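Local coordinates for protein calmodulin, putative (Entamoeba histolytica, PDB 4OCI) that binds calcium through an EF-hand loop and is involved in starting the amoeba's phagocytosis of human erythrocytes, at residues Asn26-Leu31 and Ala45-Ser50; Ile102-Gly107 and Lys113-Leu118. All blocks are in the same frame, centred on the assembly; numbering follows the deposited sequence.

Interaction 1 (Asn26-Leu31 and Ala45-Ser50)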
loop_
_atom_site.group_PDB
_atom_site.type_symbol
_atom_site.label_atom_id
_atom_site.label_comp_id
_atom_site.label_asym_id
_atom_site.label_seq_id
_atom_site.Cartn_x
_atom_site.Cartn_y
_atom_site.Cartn_z
ATOM N N ASN A 26 -0.389 4.068 7.724
ATOM C CA ASN A 26 1.009 4.424 8.113
ATOM C C ASN A 26 1.446 3.928 9.488
ATOM O O ASN A 26 2.593 3.516 9.640
ATOM C CB ASN A 26 1.238 5.927 8.072
ATOM C CG ASN A 26 1.440 6.400 6.671
ATOM O OD1 ASN A 26 1.884 5.629 5.776
ATOM N ND2 ASN A 26 1.082 7.655 6.428
ATOM N N GLU A 27 0.529 3.905 10.472
ATOM C CA GLU A 27 0.828 3.342 11.791
ATOM C C GLU A 27 1.069 1.850 11.741
ATOM O O GLU A 27 1.967 1.359 12.433
ATOM C CB GLU A 27 -0.290 3.622 12.810
ATOM C CG GLU A 27 -0.375 5.155 13.137
ATOM C CD GLU A 27 -1.699 5.584 13.801
ATOM O OE1 GLU A 27 -2.660 4.754 13.825
ATOM O OE2 GLU A 27 -1.787 6.782 14.291
ATOM N N PHE A 28 0.293 1.131 10.953
ATOM C CA PHE A 28 0.522 -0.303 10.741
ATOM C C PHE A 28 1.873 -0.596 10.126
ATOM O O PHE A 28 2.615 -1.456 10.619
ATOM C CB PHE A 28 -0.561 -0.879 9.874
ATOM C CG PHE A 28 -0.374 -2.349 9.528
ATOM C CD1 PHE A 28 -0.416 -3.309 10.509
ATOM C CD2 PHE A 28 -0.178 -2.768 8.203
ATOM C CE1 PHE A 28 -0.285 -4.711 10.192
ATOM C CE2 PHE A 28 -0.035 -4.145 7.909
ATOM C CZ PHE A 28 -0.080 -5.090 8.883
ATOM N N GLU A 29 2.209 0.155 9.065
ATOM C CA GLU A 29 3.484 -0.065 8.387
ATOM C C GLU A 29 4.658 0.260 9.341
ATOM O O GLU A 29 5.659 -0.485 9.442
ATOM C CB GLU A 29 3.609 0.806 7.102
ATOM C CG GLU A 29 4.922 0.423 6.388
ATOM C CD GLU A 29 5.445 1.439 5.312
ATOM O OE1 GLU A 29 4.710 2.436 4.949
ATOM O OE2 GLU A 29 6.623 1.200 4.857
ATOM N N SER A 30 4.524 1.341 10.070
ATOM C CA SER A 30 5.544 1.770 10.931
ATOM C C SER A 30 5.748 0.737 12.137
ATOM O O SER A 30 6.885 0.358 12.506
ATOM C CB SER A 30 5.257 3.257 11.255
ATOM O OG SER A 30 5.685 3.545 12.544
ATOM N N LEU A 31 4.680 0.143 12.624
ATOM C CA LEU A 31 4.768 -0.761 13.748
ATOM C C LEU A 31 5.363 -2.052 13.335
ATOM O O LEU A 31 6.249 -2.579 14.048
ATOM C CB LEU A 31 3.380 -1.002 14.358
ATOM C CG LEU A 31 3.220 -1.965 15.558
ATOM C CD1 LEU A 31 4.251 -1.589 16.661
ATOM C CD2 LEU A 31 1.824 -1.999 16.141
ATOM N N ALA A 45 1.035 -2.832 2.728
ATOM C CA ALA A 45 -0.179 -2.060 2.453
ATOM C C ALA A 45 -1.277 -2.945 1.918
ATOM O O ALA A 45 -2.457 -2.774 2.247
ATOM C CB ALA A 45 0.131 -0.848 1.457
ATOM N N SER A 46 -0.892 -3.913 1.104
ATOM C CA SER A 46 -1.818 -4.876 0.587
ATOM C C SER A 46 -2.436 -5.738 1.716
ATOM O O SER A 46 -3.597 -6.026 1.704
ATOM C CB SER A 46 -1.049 -5.782 -0.376
ATOM O OG SER A 46 -1.935 -6.680 -0.934
ATOM N N THR A 47 -1.631 -6.189 2.681
ATOM C CA THR A 47 -2.156 -6.917 3.853
ATOM C C THR A 47 -3.102 -6.016 4.635
ATOM O O THR A 47 -4.168 -6.437 5.050
ATOM C CB THR A 47 -0.958 -7.347 4.777
ATOM O OG1 THR A 47 -0.057 -8.140 3.985
ATOM C CG2 THR A 47 -1.402 -8.128 6.062
ATOM N N TYR A 48 -2.706 -4.758 4.824
ATOM C CA TYR A 48 -3.609 -3.801 5.511
ATOM C C TYR A 48 -4.964 -3.693 4.756
ATOM O O TYR A 48 -6.040 -3.719 5.373
ATOM C CB TYR A 48 -2.904 -2.434 5.613
ATOM C CG TYR A 48 -3.724 -1.436 6.393
ATOM C CD1 TYR A 48 -3.573 -1.309 7.757
ATOM C CD2 TYR A 48 -4.741 -0.639 5.750
ATOM C CE1 TYR A 48 -4.375 -0.363 8.510
ATOM C CE2 TYR A 48 -5.544 0.281 6.475
ATOM C CZ TYR A 48 -5.330 0.429 7.851
ATOM O OH TYR A 48 -6.106 1.335 8.557
ATOM N N ASN A 49 -4.918 -3.543 3.430
ATOM C CA ASN A 49 -6.112 -3.364 2.625
ATOM C C ASN A 49 -7.074 -4.575 2.793
ATOM O O ASN A 49 -8.283 -4.429 2.899
ATOM C CB ASN A 49 -5.741 -3.170 1.143
ATOM C CG ASN A 49 -6.941 -2.982 0.297
ATOM O OD1 ASN A 49 -7.296 -3.878 -0.426
ATOM N ND2 ASN A 49 -7.648 -1.861 0.456
ATOM N N SER A 50 -6.519 -5.764 2.881
ATOM C CA SER A 50 -7.342 -6.977 2.992
ATOM C C SER A 50 -7.812 -7.219 4.423
ATOM O O SER A 50 -8.668 -8.042 4.663
ATOM C CB SER A 50 -6.501 -8.166 2.573
ATOM O OG SER A 50 -6.354 -8.083 1.160
#
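Phe28 and Tyr48 carry this contact, each reaching from its helix toward the other, so that the two side chains overlap side by side, pointing opposite ways. In both residues CG stands anti to the backbone N (chi1 177° for Phe28, -176° for Tyr48), which sends each ring across the gap between helices 25-34 and 41-50. The rings are set obliquely, their planes at 45° and their centroids 5.8 Å apart. The touching is done near the roots of the side chains: Phe28 CB lies 3.7 Å from Tyr48 CD1, and Phe28 CD2 lies 3.8 Å from Tyr48 CB. Beyond that overlap Phe28 CZ comes only loosely near Thr47 CG2, 4.4 Å away.

The polar ends are held outside the pair. Tyr48 OH is hydrogen-bonded to Leu23 O, and Thr47 OG1 bonds to Ala43 O in its own helix. Phe62 and Leu69 of helix 59-71 touch Phe28, while Met57 touches both aromatic residues. The contact therefore joins the exiting helix of the calcium-loaded EF-hand to the first helix of the following helical pair by apolar packing, and the one hydroxyl on the two rings is spent on the carbonyl of Leu23, within the calcium loop and next to the ligand Tyr22.

Interaction 2 (Ile102-Gly107 and Lys113-Leu118)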
loop_
_atom_site.group_PDB
_atom_site.type_symbol
_atom_site.label_atom_id
_atom_site.label_comp_id
_atom_site.label_asym_id
_atom_site.label_seq_id
_atom_site.Cartn_x
_atom_site.Cartn_y
_atom_site.Cartn_z
ATOM N N ILE A 102 20.328 -18.064 0.735
ATOM C CA ILE A 102 19.871 -17.465 1.974
ATOM C C ILE A 102 18.496 -16.872 1.787
ATOM O O ILE A 102 17.626 -17.044 2.626
ATOM C CB ILE A 102 20.765 -16.271 2.392
ATOM C CG1 ILE A 102 22.232 -16.655 2.610
ATOM C CG2 ILE A 102 20.134 -15.464 3.613
ATOM C CD1 ILE A 102 22.436 -17.565 3.622
ATOM N N LEU A 103 18.329 -16.115 0.716
ATOM C CA LEU A 103 17.075 -15.436 0.387
ATOM C C LEU A 103 16.002 -16.478 0.038
ATOM O O LEU A 103 14.818 -16.246 0.297
ATOM C CB LEU A 103 17.249 -14.440 -0.793
ATOM C CG LEU A 103 18.127 -13.191 -0.591
ATOM C CD1 LEU A 103 18.437 -12.530 -1.935
ATOM C CD2 LEU A 103 17.423 -12.182 0.317
ATOM N N SER A 104 16.392 -17.612 -0.544
ATOM C CA SER A 104 15.441 -18.700 -0.729
ATOM C C SER A 104 15.021 -19.254 0.591
ATOM O O SER A 104 13.871 -19.583 0.797
ATOM C CB SER A 104 16.015 -19.783 -1.628
ATOM O OG SER A 104 16.200 -19.212 -2.888
ATOM N N THR A 105 15.945 -19.315 1.511
ATOM C CA THR A 105 15.753 -19.990 2.758
ATOM C C THR A 105 14.922 -19.247 3.770
ATOM O O THR A 105 14.022 -19.855 4.343
ATOM C CB THR A 105 17.124 -20.336 3.333
ATOM O OG1 THR A 105 17.645 -21.404 2.548
ATOM C CG2 THR A 105 17.073 -20.768 4.783
ATOM N N ILE A 106 15.181 -17.962 3.982
ATOM C CA ILE A 106 14.725 -17.253 5.196
ATOM C C ILE A 106 13.439 -16.410 5.100
ATOM O O ILE A 106 12.879 -15.953 6.135
ATOM C CB ILE A 106 15.828 -16.398 5.835
ATOM C CG1 ILE A 106 16.145 -15.212 4.944
ATOM C CG2 ILE A 106 17.066 -17.253 6.176
ATOM C CD1 ILE A 106 17.219 -14.463 5.467
ATOM N N GLY A 107 12.962 -16.154 3.900
ATOM C CA GLY A 107 11.631 -15.598 3.834
ATOM C C GLY A 107 11.016 -16.128 2.577
ATOM O O GLY A 107 11.739 -16.440 1.615
ATOM N N LYS A 113 12.757 -16.783 -9.790
ATOM C CA LYS A 113 12.663 -15.839 -10.891
ATOM C C LYS A 113 12.733 -14.417 -10.318
ATOM O O LYS A 113 13.337 -13.581 -10.933
ATOM C CB LYS A 113 11.372 -16.062 -11.735
ATOM N N GLU A 114 12.146 -14.153 -9.156
ATOM C CA GLU A 114 12.221 -12.805 -8.526
ATOM C C GLU A 114 13.656 -12.485 -7.984
ATOM O O GLU A 114 14.095 -11.316 -7.926
ATOM C CB GLU A 114 11.115 -12.552 -7.435
ATOM C CG GLU A 114 9.648 -12.670 -7.986
ATOM C CD GLU A 114 8.530 -12.809 -6.923
ATOM O OE1 GLU A 114 8.777 -13.224 -5.760
ATOM O OE2 GLU A 114 7.363 -12.512 -7.288
ATOM N N ILE A 115 14.367 -13.536 -7.576
ATOM C CA ILE A 115 15.761 -13.394 -7.177
ATOM C C ILE A 115 16.639 -12.997 -8.338
ATOM O O ILE A 115 17.378 -12.069 -8.213
ATOM C CB ILE A 115 16.266 -14.605 -6.421
ATOM C CG1 ILE A 115 15.446 -14.654 -5.127
ATOM C CG2 ILE A 115 17.764 -14.437 -6.095
ATOM C CD1 ILE A 115 15.637 -15.862 -4.205
ATOM N N THR A 116 16.501 -13.691 -9.470
ATOM C CA THR A 116 17.224 -13.362 -10.679
ATOM C C THR A 116 16.924 -11.899 -11.093
ATOM O O THR A 116 17.821 -11.158 -11.430
ATOM C CB THR A 116 16.772 -14.333 -11.794
ATOM O OG1 THR A 116 16.975 -15.676 -11.344
ATOM C CG2 THR A 116 17.564 -14.136 -13.082
ATOM N N ASP A 117 15.655 -11.488 -11.022
ATOM C CA ASP A 117 15.265 -10.150 -11.461
ATOM C C ASP A 117 15.827 -9.109 -10.526
ATOM O O ASP A 117 16.271 -8.082 -10.960
ATOM C CB ASP A 117 13.745 -10.026 -11.495
ATOM C CG ASP A 117 13.082 -10.836 -12.688
ATOM O OD1 ASP A 117 13.826 -11.389 -13.576
ATOM O OD2 ASP A 117 11.808 -10.929 -12.699
ATOM N N LEU A 118 15.826 -9.396 -9.237
ATOM C CA LEU A 118 16.487 -8.562 -8.284
ATOM C C LEU A 118 18.018 -8.453 -8.516
ATOM O O LEU A 118 18.603 -7.348 -8.400
ATOM C CB LEU A 118 16.215 -9.142 -6.909
ATOM C CG LEU A 118 16.756 -8.306 -5.791
ATOM C CD1 LEU A 118 15.778 -7.078 -5.487
ATOM C CD2 LEU A 118 16.906 -9.224 -4.619
#
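Ile115 reaches over from helix 112-122 to Leu103 and Ser104 on helix 96-106, joining the two helices that flank the linker in the C-terminal EF-hand pair. Helix 96-106 follows the strand at 93-95, and helix 112-122 leads to its antiparallel partner at 129-131, so the two helices lie in sequence between the strands of the small sheet.

The apolar part rests on one branch. Ile115 has CG1 anti to its carbonyl carbon (chi1 -64°) and is extended beyond it (chi2 174°), which carries CD1 out to the neighbouring helix, where it comes within 4.0 Å of Leu103 CB. The nearest CA atoms across the contact, those of Leu103 and Ile115, are 7.9 Å apart. Leu118, about one turn further along, also points toward helix 96-106, but Leu118 CD2 stays 4.5 Å from Leu103 CD1. Around this patch, Met110 packs on Ile115, and Ile79 of helix 76-86 lies against Leu103.

The polar part belongs to Ser104, whose OG is hydrogen-bonded with Gln112 OE1 and with Arg100 O; both are acceptors as modelled, so its single proton must be shared or alternate between them. The first spans the linker to the start of helix 112-122, and the second stays within helix 96-106. Toward Ile115 the same oxygen meets a methyl, so the contact there, on the more open side of the interface, is van der Waals: Ser104 OG sits 3.6 Å from Ile115 CD1.

In the fold
Both contacts pack one helix against the next in sequence, but in different lobes, on opposite sides of the chain's centre and about 23 Å apart between centres. They share no helix and do not touch. Both are buried at heart; in interaction 2 only Ser104, of the touching residues, is partly exposed. Interaction 1 is aromatic and next to the loop that holds the calcium ion; interaction 2 is aliphatic and lies away from the calcium and sodium sites. The tyrosine's hydroxyl is tied to the calcium loop's backbone, the serine's to Gln112 at the start of the partner helix and to its own helix. The second subunit also reaches both contacts, for instance its Val54 against Leu118 and its Ala45 against Ala45.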